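Local coordinates for interleukin-1beta (Gallus gallus, PDB 2WRY), which probably signals inflammation and fever as a secreted cytokine that binds the interleukin-1 receptor, here as its C-terminal beta-trefoil domain, at residues 7-12 against 45-50; 27-32 against 140-145; 75-80 against 92-97; 118-123 against 154-159. All coordinates share one frame; numbering follows the deposited sequence.

Contact 1 (7-12 against 45-50); sequences TRSQSF and RLNIAL
F12 CG stands beside its own backbone N (chi1 -70°), and I48 sends CG1 the same way (chi1 -57°). Together these torsions bring I48 CD1 to 3.4 Å from F12 CD2. The two side chains cross at about a right angle, and the methyl meets the ring obliquely. R112 makes a cation-pi contact with F12. The strands run antiparallel, with hydrogen-bonded pairs at Q10-I48 and F12-L46. In the beta-trefoil this pairs the first and fourth of the twelve strands, both part of the six-stranded barrel. A classic beta bulge interrupts the regular pairing where T7 and R8 both face L50. T7 N gives L50 O a bond of 2.8 Å. T7 OG1 also donates to L50 O, at 2.9 Å and from above the carbonyl plane. R8 lies alongside L50, and L50 CD2 sits over one guanidinium face, 3.6 Å from R8 NH2. On the other side of the sheet S11 OG reaches N47 OD1 by a weak bond of 3.2 Å. S9 OG bonds Y6 OH, and one water links S9 OG to N47 O. R45 lays one face of its guanidinium over S11 CB, which is 3.4 Å from R45 NH2.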
loop_
_atom_site.group_PDB
_atom_site.type_symbol
_atom_site.label_atom_id
_atom_site.label_comp_id
_atom_site.label_asym_id
_atom_site.label_seq_id
_atom_site.Cartn_x
_atom_site.Cartn_y
_atom_site.Cartn_z
ATOM N N THR A 7 9.844 -8.980 -10.811
ATOM C CA THR A 7 10.491 -8.484 -12.029
ATOM C C THR A 7 11.424 -7.289 -11.774
ATOM O O THR A 7 12.590 -7.297 -12.203
ATOM C CB THR A 7 9.457 -8.192 -13.168
ATOM O OG1 THR A 7 8.649 -7.080 -12.826
ATOM C CG2 THR A 7 8.557 -9.338 -13.331
ATOM N N ARG A 8 10.937 -6.267 -11.084
ATOM C CA ARG A 8 11.754 -5.083 -10.831
ATOM C C ARG A 8 11.070 -4.213 -9.822
ATOM O O ARG A 8 9.868 -4.383 -9.598
ATOM C CB ARG A 8 11.967 -4.280 -12.114
ATOM C CG ARG A 8 10.692 -3.780 -12.736
ATOM C CD ARG A 8 11.025 -2.953 -13.974
ATOM N NE ARG A 8 9.811 -2.575 -14.693
ATOM C CZ ARG A 8 9.214 -3.335 -15.608
ATOM N NH1 ARG A 8 9.723 -4.528 -15.927
ATOM N NH2 ARG A 8 8.107 -2.898 -16.206
ATOM N N SER A 9 11.824 -3.301 -9.219
ATOM C CA SER A 9 11.243 -2.281 -8.349
ATOM C C SER A 9 11.440 -0.897 -8.900
ATOM O O SER A 9 12.430 -0.618 -9.609
ATOM C CB SER A 9 11.847 -2.300 -6.950
ATOM O OG SER A 9 11.476 -3.478 -6.301
ATOM N N GLN A 10 10.494 -0.032 -8.546
ATOM C CA GLN A 10 10.561 1.381 -8.862
ATOM C C GLN A 10 10.074 2.205 -7.694
ATOM O O GLN A 10 9.075 1.849 -7.047
ATOM C CB GLN A 10 9.745 1.695 -10.123
ATOM C CG GLN A 10 9.941 3.118 -10.635
ATOM C CD GLN A 10 9.241 3.347 -11.957
ATOM O OE1 GLN A 10 8.827 2.388 -12.630
ATOM N NE2 GLN A 10 9.118 4.623 -12.357
ATOM N N SER A 11 10.772 3.296 -7.409
ATOM C CA SER A 11 10.431 4.127 -6.276
ATOM C C SER A 11 9.438 5.179 -6.728
ATOM O O SER A 11 9.614 5.803 -7.796
ATOM C CB SER A 11 11.692 4.786 -5.708
ATOM O OG SER A 11 12.637 3.795 -5.321
ATOM N N PHE A 12 8.406 5.398 -5.915
ATOM C CA PHE A 12 7.375 6.409 -6.210
ATOM C C PHE A 12 7.127 7.308 -5.009
ATOM O O PHE A 12 7.140 6.837 -3.859
ATOM C CB PHE A 12 6.031 5.731 -6.562
ATOM C CG PHE A 12 6.032 5.027 -7.877
ATOM C CD1 PHE A 12 5.692 5.715 -9.042
ATOM C CD2 PHE A 12 6.349 3.670 -7.961
ATOM C CE1 PHE A 12 5.688 5.067 -10.271
ATOM C CE2 PHE A 12 6.350 3.015 -9.183
ATOM C CZ PHE A 12 6.026 3.723 -10.354
ATOM N N ARG A 45 8.344 7.232 0.854
ATOM C CA ARG A 45 8.244 6.860 -0.560
ATOM C C ARG A 45 8.031 5.356 -0.612
ATOM O O ARG A 45 8.376 4.638 0.349
ATOM C CB ARG A 45 9.504 7.230 -1.348
ATOM C CG ARG A 45 9.638 8.726 -1.543
ATOM C CD ARG A 45 10.054 9.073 -2.966
ATOM N NE ARG A 45 11.331 8.516 -3.399
ATOM C CZ ARG A 45 11.695 8.348 -4.673
ATOM N NH1 ARG A 45 10.877 8.684 -5.677
ATOM N NH2 ARG A 45 12.892 7.838 -4.946
ATOM N N LEU A 46 7.440 4.869 -1.696
ATOM C CA LEU A 46 7.209 3.432 -1.842
ATOM C C LEU A 46 8.178 2.840 -2.845
ATOM O O LEU A 46 8.381 3.400 -3.928
ATOM C CB LEU A 46 5.765 3.133 -2.296
ATOM C CG LEU A 46 4.639 3.606 -1.374
ATOM C CD1 LEU A 46 3.282 3.153 -1.920
ATOM C CD2 LEU A 46 4.817 3.079 0.092
ATOM N N ASN A 47 8.774 1.708 -2.504
ATOM C CA ASN A 47 9.551 0.982 -3.489
ATOM C C ASN A 47 8.590 -0.098 -3.952
ATOM O O ASN A 47 8.352 -1.082 -3.231
ATOM C CB ASN A 47 10.810 0.366 -2.863
ATOM C CG ASN A 47 12.038 0.502 -3.776
ATOM O OD1 ASN A 47 11.932 0.647 -5.009
ATOM N ND2 ASN A 47 13.215 0.378 -3.176
ATOM N N ILE A 48 7.983 0.127 -5.108
ATOM C CA ILE A 48 6.947 -0.764 -5.629
ATOM C C ILE A 48 7.564 -1.888 -6.440
ATOM O O ILE A 48 8.136 -1.660 -7.516
ATOM C CB ILE A 48 5.885 -0.005 -6.453
ATOM C CG1 ILE A 48 5.271 1.099 -5.572
ATOM C CG2 ILE A 48 4.822 -1.005 -6.971
ATOM C CD1 ILE A 48 4.080 1.826 -6.191
ATOM N N ALA A 49 7.504 -3.098 -5.888
ATOM C CA ALA A 49 8.064 -4.265 -6.585
ATOM C C ALA A 49 7.003 -4.822 -7.508
ATOM O O ALA A 49 5.927 -5.247 -7.052
ATOM C CB ALA A 49 8.458 -5.339 -5.594
ATOM N N LEU A 50 7.292 -4.819 -8.798
ATOM C CA LEU A 50 6.379 -5.401 -9.762
ATOM C C LEU A 50 6.626 -6.889 -9.943
ATOM O O LEU A 50 7.776 -7.314 -10.096
ATOM C CB LEU A 50 6.495 -4.644 -11.099
ATOM C CG LEU A 50 5.656 -5.067 -12.295
ATOM C CD1 LEU A 50 4.176 -4.909 -11.978
ATOM C CD2 LEU A 50 6.092 -4.260 -13.547
HETATM O O HOH W 1 10.381 -3.171 -3.678
#

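Contact 2 (27-32 against 140-145); sequences PTQLVA and RQPVGI
Q29 lays its side-chain amide against the ring of P142. From CB the chain leaves with CG anti to the backbone N (chi1 -170°) and stays extended. Q29 CG comes to 4.2 Å from P142 CB. The amide carbon is nearer, with Q29 CD 3.7 Å from P142 CG. Q29 OE1 also touches the ring, at both CB and CG. Q29 NE2 passes P142 CG at 3.8 Å and hydrogen-bonds to E25 OE1, which fixes the tip. Behind this pair strand 29-33 is the middle of a small antiparallel sheet, with 21-26 on one side and the weakly bonded 141-142 on the other. Strands 21-26 and 29-33 form one of the hairpins that cap the barrel in the beta-trefoil. V143 N donates to L30 O at 2.9 Å, from above the carbonyl plane. A32 N reaches Q141 O at 3.2 Å, and R140 N reaches A32 O at 2.8 Å. Two waters add bridges: one joins L30 N to V143 O, the other A32 O to Q141 N. On the buried side V143 CG2 rests 3.8 Å from L30 CB and also approaches A32 CB. L24, M78 and L91 pack on L30, while F22 and L89 pack on V143.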
loop_
_atom_site.group_PDB
_atom_site.type_symbol
_atom_site.label_atom_id
_atom_site.label_comp_id
_atom_site.label_asym_id
_atom_site.label_seq_id
_atom_site.Cartn_x
_atom_site.Cartn_y
_atom_site.Cartn_z
ATOM N N PRO A 27 7.409 1.952 14.099
ATOM C CA PRO A 27 7.825 0.905 13.185
ATOM C C PRO A 27 6.725 0.006 12.600
ATOM O O PRO A 27 6.970 -0.651 11.599
ATOM C CB PRO A 27 8.842 0.106 14.015
ATOM C CG PRO A 27 9.366 1.117 14.962
ATOM C CD PRO A 27 8.198 1.950 15.339
ATOM N N THR A 28 5.523 -0.003 13.169
ATOM C CA THR A 28 4.459 -0.898 12.683
ATOM C C THR A 28 3.253 -0.172 12.099
ATOM O O THR A 28 2.227 -0.791 11.807
ATOM C CB THR A 28 3.916 -1.761 13.841
ATOM O OG1 THR A 28 3.545 -0.918 14.942
ATOM C CG2 THR A 28 4.979 -2.726 14.276
ATOM N N GLN A 29 3.354 1.146 11.958
ATOM C CA GLN A 29 2.172 1.901 11.569
ATOM C C GLN A 29 2.468 3.129 10.738
ATOM O O GLN A 29 3.203 4.037 11.163
ATOM C CB GLN A 29 1.399 2.345 12.804
ATOM C CG GLN A 29 0.043 2.921 12.507
ATOM C CD GLN A 29 -0.921 2.678 13.632
ATOM O OE1 GLN A 29 -1.671 1.703 13.615
ATOM N NE2 GLN A 29 -0.899 3.555 14.632
ATOM N N LEU A 30 1.848 3.163 9.568
ATOM C CA LEU A 30 1.839 4.372 8.763
ATOM C C LEU A 30 0.668 5.245 9.179
ATOM O O LEU A 30 -0.411 4.737 9.513
ATOM C CB LEU A 30 1.651 4.043 7.287
ATOM C CG LEU A 30 2.766 3.371 6.515
ATOM C CD1 LEU A 30 2.172 2.930 5.178
ATOM C CD2 LEU A 30 3.973 4.276 6.318
ATOM N N VAL A 31 0.875 6.560 9.128
ATOM C CA VAL A 31 -0.229 7.511 9.232
ATOM C C VAL A 31 -0.214 8.414 8.009
ATOM O O VAL A 31 0.814 8.536 7.314
ATOM C CB VAL A 31 -0.195 8.360 10.536
ATOM C CG1 VAL A 31 -0.285 7.453 11.786
ATOM C CG2 VAL A 31 0.999 9.247 10.582
ATOM N N ALA A 32 -1.362 9.027 7.733
ATOM C CA ALA A 32 -1.447 9.983 6.627
ATOM C C ALA A 32 -1.711 11.386 7.134
ATOM O O ALA A 32 -2.579 11.614 7.963
ATOM C CB ALA A 32 -2.508 9.553 5.626
ATOM N N ARG A 140 -3.567 12.478 10.387
ATOM C CA ARG A 140 -2.857 11.862 11.509
ATOM C C ARG A 140 -3.565 10.614 12.048
ATOM O O ARG A 140 -3.522 10.329 13.252
ATOM C CB ARG A 140 -2.585 12.889 12.634
ATOM C CG ARG A 140 -1.959 14.217 12.180
ATOM C CD ARG A 140 -1.481 15.023 13.392
ATOM N NE ARG A 140 -2.441 16.034 13.841
ATOM C CZ ARG A 140 -2.186 16.943 14.788
ATOM N NH1 ARG A 140 -1.004 16.958 15.399
ATOM N NH2 ARG A 140 -3.108 17.843 15.130
ATOM N N GLN A 141 -4.211 9.869 11.147
ATOM C CA GLN A 141 -4.833 8.585 11.499
ATOM C C GLN A 141 -4.113 7.472 10.743
ATOM O O GLN A 141 -3.441 7.736 9.726
ATOM C CB GLN A 141 -6.335 8.573 11.147
ATOM C CG GLN A 141 -7.141 9.605 11.903
ATOM C CD GLN A 141 -7.348 9.278 13.370
ATOM O OE1 GLN A 141 -6.889 8.251 13.883
ATOM N NE2 GLN A 141 -8.074 10.150 14.056
ATOM N N PRO A 142 -4.185 6.230 11.257
ATOM C CA PRO A 142 -3.497 5.133 10.554
ATOM C C PRO A 142 -3.966 4.884 9.125
ATOM O O PRO A 142 -5.139 5.101 8.801
ATOM C CB PRO A 142 -3.836 3.914 11.408
ATOM C CG PRO A 142 -4.025 4.515 12.778
ATOM C CD PRO A 142 -4.797 5.759 12.510
ATOM N N VAL A 143 -3.028 4.476 8.275
ATOM C CA VAL A 143 -3.375 3.904 6.968
ATOM C C VAL A 143 -3.870 2.489 7.238
ATOM O O VAL A 143 -3.275 1.747 8.035
ATOM C CB VAL A 143 -2.143 3.904 6.002
ATOM C CG1 VAL A 143 -2.522 3.361 4.634
ATOM C CG2 VAL A 143 -1.603 5.315 5.868
ATOM N N GLY A 144 -4.958 2.117 6.581
ATOM C CA GLY A 144 -5.574 0.787 6.777
ATOM C C GLY A 144 -6.084 0.175 5.499
ATOM O O GLY A 144 -5.640 0.554 4.418
ATOM N N ILE A 145 -6.967 -0.816 5.645
ATOM C CA ILE A 145 -7.687 -1.394 4.509
ATOM C C ILE A 145 -9.190 -1.356 4.768
ATOM O O ILE A 145 -9.669 -1.320 5.929
ATOM C CB ILE A 145 -7.246 -2.846 4.111
ATOM C CG1 ILE A 145 -7.213 -3.769 5.327
ATOM C CG2 ILE A 145 -5.880 -2.791 3.389
ATOM C CD1 ILE A 145 -6.986 -5.219 4.970
HETATM O O HOH W 2 -0.383 1.429 8.710
HETATM O O HOH W 3 -4.906 10.286 8.359
#

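Contact 3 (75-80 against 92-97); sequences KLYMSC and EEADVM
The Y77 ring meets A94 at its edge: A94 O lies near the ring plane, 3.6 Å from Y77 CD2. M97 CE approaches obliquely, 4.5 Å from Y77 CG. At the end of the ring Y77 OH comes to 3.6 Å from V96 CG2. A68 of strand 66-71 also touches this side chain. The chain from A94 to M97 runs past the CD2 edge and the hydroxyl end of the ring. The second flat group is the E92 carboxylate. S79 OG donates to E92 OE1 at 2.7 Å, on the anti side and 26° out of the carboxylate plane. S79 OG gets there by standing between its backbone N and carbonyl carbon (chi1 67°). R107 NE forms a salt bridge with the same oxygen, and Q90 NE2 bonds to it as well. Three partners therefore grip E92 OE1, and the arginine would favour the ionised carboxylate. L76 CD2 rests on the E92-E93 peptide, 3.6 Å from E93 N. Between the strands Y77 and E92 form an antiparallel hydrogen-bonded pair. Y77 N reaches E92 O, and E92 N reaches Y77 O, each at 2.9 Å. Strands 76-83 and 86-93 make one of the beta hairpins that belong to the three-fold pattern of the beta-trefoil.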
loop_
_atom_site.group_PDB
_atom_site.type_symbol
_atom_site.label_atom_id
_atom_site.label_comp_id
_atom_site.label_asym_id
_atom_site.label_seq_id
_atom_site.Cartn_x
_atom_site.Cartn_y
_atom_site.Cartn_z
ATOM N N LYS A 75 13.084 -0.824 5.290
ATOM C CA LYS A 75 13.235 -2.285 5.239
ATOM C C LYS A 75 11.939 -3.006 5.676
ATOM O O LYS A 75 11.955 -4.084 6.296
ATOM C CB LYS A 75 14.500 -2.702 6.044
ATOM C CG LYS A 75 15.870 -2.259 5.399
ATOM C CD LYS A 75 16.169 -0.769 5.560
ATOM C CE LYS A 75 17.606 -0.441 5.184
ATOM N NZ LYS A 75 17.857 1.026 5.289
ATOM N N LEU A 76 10.808 -2.401 5.303
ATOM C CA LEU A 76 9.484 -2.934 5.621
ATOM C C LEU A 76 8.724 -3.150 4.321
ATOM O O LEU A 76 8.933 -2.413 3.360
ATOM C CB LEU A 76 8.692 -1.928 6.461
ATOM C CG LEU A 76 9.233 -1.584 7.867
ATOM C CD1 LEU A 76 8.522 -0.377 8.475
ATOM C CD2 LEU A 76 9.121 -2.794 8.834
ATOM N N TYR A 77 7.835 -4.151 4.313
ATOM C CA TYR A 77 6.802 -4.278 3.273
ATOM C C TYR A 77 5.406 -4.276 3.890
ATOM O O TYR A 77 5.229 -4.762 5.014
ATOM C CB TYR A 77 7.002 -5.543 2.429
ATOM C CG TYR A 77 8.057 -5.363 1.362
ATOM C CD1 TYR A 77 7.699 -4.997 0.058
ATOM C CD2 TYR A 77 9.416 -5.515 1.648
ATOM C CE1 TYR A 77 8.644 -4.822 -0.926
ATOM C CE2 TYR A 77 10.377 -5.349 0.655
ATOM C CZ TYR A 77 9.977 -4.985 -0.633
ATOM O OH TYR A 77 10.888 -4.763 -1.629
ATOM N N MET A 78 4.427 -3.699 3.169
ATOM C CA MET A 78 3.023 -3.739 3.617
ATOM C C MET A 78 2.481 -5.144 3.451
ATOM O O MET A 78 2.818 -5.837 2.489
ATOM C CB MET A 78 2.159 -2.799 2.770
ATOM C CG MET A 78 2.646 -1.382 2.815
ATOM S SD MET A 78 1.319 -0.329 2.175
ATOM C CE MET A 78 0.570 0.201 3.674
ATOM N N SER A 79 1.592 -5.545 4.345
ATOM C CA SER A 79 0.897 -6.841 4.164
ATOM C C SER A 79 -0.516 -6.754 4.714
ATOM O O SER A 79 -0.795 -5.922 5.558
ATOM C CB SER A 79 1.666 -7.975 4.865
ATOM O OG SER A 79 1.620 -7.781 6.259
ATOM N N CYS A 80 -1.408 -7.625 4.237
ATOM C CA CYS A 80 -2.750 -7.713 4.811
ATOM C C CYS A 80 -2.894 -9.037 5.506
ATOM O O CYS A 80 -2.623 -10.088 4.919
ATOM C CB CYS A 80 -3.775 -7.627 3.695
ATOM S SG CYS A 80 -3.701 -6.057 2.910
ATOM N N GLU A 92 5.588 -5.210 7.869
ATOM C CA GLU A 92 6.445 -6.298 8.323
ATOM C C GLU A 92 7.866 -6.083 7.871
ATOM O O GLU A 92 8.101 -5.636 6.753
ATOM C CB GLU A 92 5.965 -7.642 7.730
ATOM C CG GLU A 92 4.582 -8.071 8.137
ATOM C CD GLU A 92 4.270 -9.498 7.713
ATOM O OE1 GLU A 92 3.089 -9.782 7.413
ATOM O OE2 GLU A 92 5.191 -10.353 7.725
ATOM N N GLU A 93 8.819 -6.396 8.760
ATOM C CA GLU A 93 10.199 -6.486 8.354
ATOM C C GLU A 93 10.271 -7.673 7.421
ATOM O O GLU A 93 9.982 -8.822 7.813
ATOM C CB GLU A 93 11.115 -6.708 9.568
ATOM C CG GLU A 93 11.198 -5.522 10.498
ATOM C CD GLU A 93 11.969 -5.849 11.762
ATOM O OE1 GLU A 93 13.156 -6.198 11.647
ATOM O OE2 GLU A 93 11.379 -5.763 12.865
ATOM N N ALA A 94 10.611 -7.416 6.172
ATOM C CA ALA A 94 10.720 -8.495 5.203
ATOM C C ALA A 94 11.747 -8.063 4.203
ATOM O O ALA A 94 11.840 -6.874 3.871
ATOM C CB ALA A 94 9.368 -8.785 4.510
ATOM N N ASP A 95 12.538 -9.026 3.758
ATOM C CA ASP A 95 13.464 -8.798 2.643
ATOM C C ASP A 95 12.727 -8.893 1.308
ATOM O O ASP A 95 11.527 -9.215 1.264
ATOM C CB ASP A 95 14.632 -9.769 2.755
ATOM C CG ASP A 95 15.414 -9.568 4.055
ATOM O OD1 ASP A 95 15.874 -8.427 4.290
ATOM O OD2 ASP A 95 15.536 -10.518 4.856
ATOM N N VAL A 96 13.415 -8.553 0.220
ATOM C CA VAL A 96 12.780 -8.565 -1.085
ATOM C C VAL A 96 12.520 -10.004 -1.488
ATOM O O VAL A 96 13.416 -10.846 -1.418
ATOM C CB VAL A 96 13.634 -7.846 -2.143
ATOM C CG1 VAL A 96 12.849 -7.728 -3.465
ATOM C CG2 VAL A 96 14.058 -6.479 -1.645
ATOM N N MET A 97 11.286 -10.286 -1.886
ATOM C CA MET A 97 10.844 -11.647 -2.171
ATOM C C MET A 97 10.826 -11.924 -3.667
ATOM O O MET A 97 10.126 -11.275 -4.440
ATOM C CB MET A 97 9.475 -11.884 -1.530
ATOM C CG MET A 97 9.573 -11.985 -0.013
ATOM S SD MET A 97 8.027 -11.601 0.793
ATOM C CE MET A 97 8.033 -9.794 0.708
#

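Contact 4 (118-123 against 154-159); sequences EGTTRF and IATYKL
T121 and Y157 form a single antiparallel bridge between strands whose directions lie 113° apart. T121 N donates to Y157 O at 2.9 Å in a bent bond, with 138° at the hydrogen. Y157 N answers to T121 O, also at 2.9 Å and in the carbonyl plane. At both ends of this bridge water carries the link on. One water gives its protons to G119 O and T121 OG1 and accepts from L159 N, at 2.9 Å. T121 OG1 also bonds D114 OD1. A second water accepts from F123 N and donates to A155 O. In the beta-trefoil this is where the ninth and twelfth strands meet in the barrel, and the wide angle is consistent with the strong tilt of its strands. A G1 beta bulge, in which G119 and T120 both face S115, precedes the bridge. Inside the barrel F123 turns CG beside its backbone N (chi1 -67°). Its neighbour Y157 CD2 lies near the F123 ring plane at the edge, 4.1 Å from F123 CD2. L159 comes from the opposite direction, and its CD1 is 4.0 Å from F123 CZ. T121 CG2 lies over one face of the same ring. On the outer side T156 CG2 meets T120 CB at 3.6 Å. K158 runs extended past T120, so that its CE touches T120 CG2. R122 runs its CB, CG and CD past the A155 carbonyl oxygen, with R122 CG 3.3 Å from A155 O. The R122 guanidinium makes a cation-pi contact with F132.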
loop_
_atom_site.group_PDB
_atom_site.type_symbol
_atom_site.label_atom_id
_atom_site.label_comp_id
_atom_site.label_asym_id
_atom_site.label_seq_id
_atom_site.Cartn_x
_atom_site.Cartn_y
_atom_site.Cartn_z
ATOM N N GLU A 118 -6.875 9.481 -15.718
ATOM C CA GLU A 118 -6.890 10.403 -14.581
ATOM C C GLU A 118 -5.572 10.401 -13.786
ATOM O O GLU A 118 -5.373 11.248 -12.925
ATOM C CB GLU A 118 -8.054 10.093 -13.639
ATOM C CG GLU A 118 -9.444 10.207 -14.248
ATOM C CD GLU A 118 -10.506 10.410 -13.184
ATOM O OE1 GLU A 118 -10.505 9.647 -12.190
ATOM O OE2 GLU A 118 -11.338 11.341 -13.334
ATOM N N GLY A 119 -4.687 9.463 -14.098
ATOM C CA GLY A 119 -3.414 9.305 -13.389
ATOM C C GLY A 119 -3.547 8.930 -11.913
ATOM O O GLY A 119 -2.660 9.212 -11.117
ATOM N N THR A 120 -4.660 8.317 -11.546
ATOM C CA THR A 120 -4.876 7.892 -10.141
ATOM C C THR A 120 -4.742 6.382 -10.017
ATOM O O THR A 120 -4.759 5.656 -11.015
ATOM C CB THR A 120 -6.266 8.302 -9.623
ATOM O OG1 THR A 120 -7.285 7.776 -10.496
ATOM C CG2 THR A 120 -6.397 9.843 -9.573
ATOM N N THR A 121 -4.629 5.901 -8.776
ATOM C CA THR A 121 -4.353 4.496 -8.542
ATOM C C THR A 121 -5.093 4.043 -7.284
ATOM O O THR A 121 -5.199 4.817 -6.326
ATOM C CB THR A 121 -2.818 4.318 -8.284
ATOM O OG1 THR A 121 -2.079 4.809 -9.416
ATOM C CG2 THR A 121 -2.425 2.855 -7.975
ATOM N N ARG A 122 -5.588 2.798 -7.296
ATOM C CA ARG A 122 -6.068 2.134 -6.072
ATOM C C ARG A 122 -5.222 0.875 -5.902
ATOM O O ARG A 122 -4.624 0.364 -6.877
ATOM C CB ARG A 122 -7.567 1.813 -6.145
ATOM C CG ARG A 122 -8.409 3.020 -6.453
ATOM C CD ARG A 122 -9.864 2.828 -6.088
ATOM N NE ARG A 122 -10.478 1.722 -6.793
ATOM C CZ ARG A 122 -11.701 1.223 -6.526
ATOM N NH1 ARG A 122 -12.481 1.757 -5.597
ATOM N NH2 ARG A 122 -12.131 0.197 -7.211
ATOM N N PHE A 123 -5.168 0.387 -4.669
ATOM C CA PHE A 123 -4.421 -0.842 -4.366
ATOM C C PHE A 123 -5.322 -1.843 -3.682
ATOM O O PHE A 123 -5.767 -1.591 -2.561
ATOM C CB PHE A 123 -3.226 -0.533 -3.444
ATOM C CG PHE A 123 -2.162 0.287 -4.089
ATOM C CD1 PHE A 123 -1.239 -0.297 -4.939
ATOM C CD2 PHE A 123 -2.056 1.627 -3.781
ATOM C CE1 PHE A 123 -0.241 0.470 -5.531
ATOM C CE2 PHE A 123 -1.059 2.426 -4.374
ATOM C CZ PHE A 123 -0.140 1.841 -5.233
ATOM N N ILE A 154 -10.457 7.524 1.988
ATOM C CA ILE A 154 -9.885 7.791 0.672
ATOM C C ILE A 154 -9.110 6.534 0.281
ATOM O O ILE A 154 -8.236 6.087 1.026
ATOM C CB ILE A 154 -8.960 9.009 0.701
ATOM C CG1 ILE A 154 -9.788 10.280 0.962
ATOM C CG2 ILE A 154 -8.176 9.108 -0.600
ATOM C CD1 ILE A 154 -8.955 11.407 1.462
ATOM N N ALA A 155 -9.420 5.975 -0.882
ATOM C CA ALA A 155 -8.719 4.776 -1.359
ATOM C C ALA A 155 -8.085 5.040 -2.739
ATOM O O ALA A 155 -7.716 4.113 -3.435
ATOM C CB ALA A 155 -9.659 3.545 -1.401
ATOM N N THR A 156 -7.939 6.320 -3.071
ATOM C CA THR A 156 -7.452 6.774 -4.374
ATOM C C THR A 156 -6.204 7.623 -4.148
ATOM O O THR A 156 -6.214 8.541 -3.289
ATOM C CB THR A 156 -8.532 7.633 -5.114
ATOM O OG1 THR A 156 -9.752 6.874 -5.257
ATOM C CG2 THR A 156 -8.032 8.057 -6.502
ATOM N N TYR A 157 -5.171 7.321 -4.941
ATOM C CA TYR A 157 -3.821 7.907 -4.777
ATOM C C TYR A 157 -3.302 8.456 -6.079
ATOM O O TYR A 157 -3.747 8.086 -7.168
ATOM C CB TYR A 157 -2.826 6.836 -4.234
ATOM C CG TYR A 157 -3.296 6.251 -2.930
ATOM C CD1 TYR A 157 -3.026 6.887 -1.692
ATOM C CD2 TYR A 157 -4.107 5.121 -2.933
ATOM C CE1 TYR A 157 -3.547 6.380 -0.480
ATOM C CE2 TYR A 157 -4.630 4.615 -1.740
ATOM C CZ TYR A 157 -4.362 5.237 -0.534
ATOM O OH TYR A 157 -4.880 4.684 0.624
ATOM N N LYS A 158 -2.324 9.333 -5.949
ATOM C CA LYS A 158 -1.571 9.761 -7.112
ATOM C C LYS A 158 -0.118 9.419 -6.857
ATOM O O LYS A 158 0.451 9.882 -5.877
ATOM C CB LYS A 158 -1.758 11.252 -7.329
ATOM C CG LYS A 158 -3.146 11.585 -7.850
ATOM C CD LYS A 158 -3.219 12.964 -8.488
ATOM C CE LYS A 158 -4.393 12.994 -9.451
ATOM N NZ LYS A 158 -4.427 14.207 -10.326
ATOM N N LEU A 159 0.452 8.605 -7.739
ATOM C CA LEU A 159 1.848 8.190 -7.656
ATOM C C LEU A 159 2.689 8.985 -8.644
ATOM O O LEU A 159 2.231 9.349 -9.742
ATOM C CB LEU A 159 1.973 6.705 -7.990
ATOM C CG LEU A 159 1.384 5.631 -7.089
ATOM C CD1 LEU A 159 1.441 4.329 -7.863
ATOM C CD2 LEU A 159 2.161 5.503 -5.809
HETATM O O HOH W 4 -1.032 7.351 -9.829
HETATM O O HOH W 5 -6.613 1.701 -2.666
#

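From the N terminus, contact 1 is the first to close, when 45-50 returns to 7-12. Segment 27-32 lies within that loop but finds its partner only at 140-145, so contacts 1 and 2 cross. Contact 3 closes a short hairpin that lies wholly within the span of contact 2. Contact 4 opens at 118-123 before contact 2 closes and itself closes at 154-159, so these two also cross. Contacts 1, 3 and 4 follow in series and reach the same curled sheet. L159 of contact 4 packs on F12 and I48 of contact 1. P27 and I145 of contact 2 touch L76 and C80 of contact 3, joining contact 2 to the 76-93 hairpin.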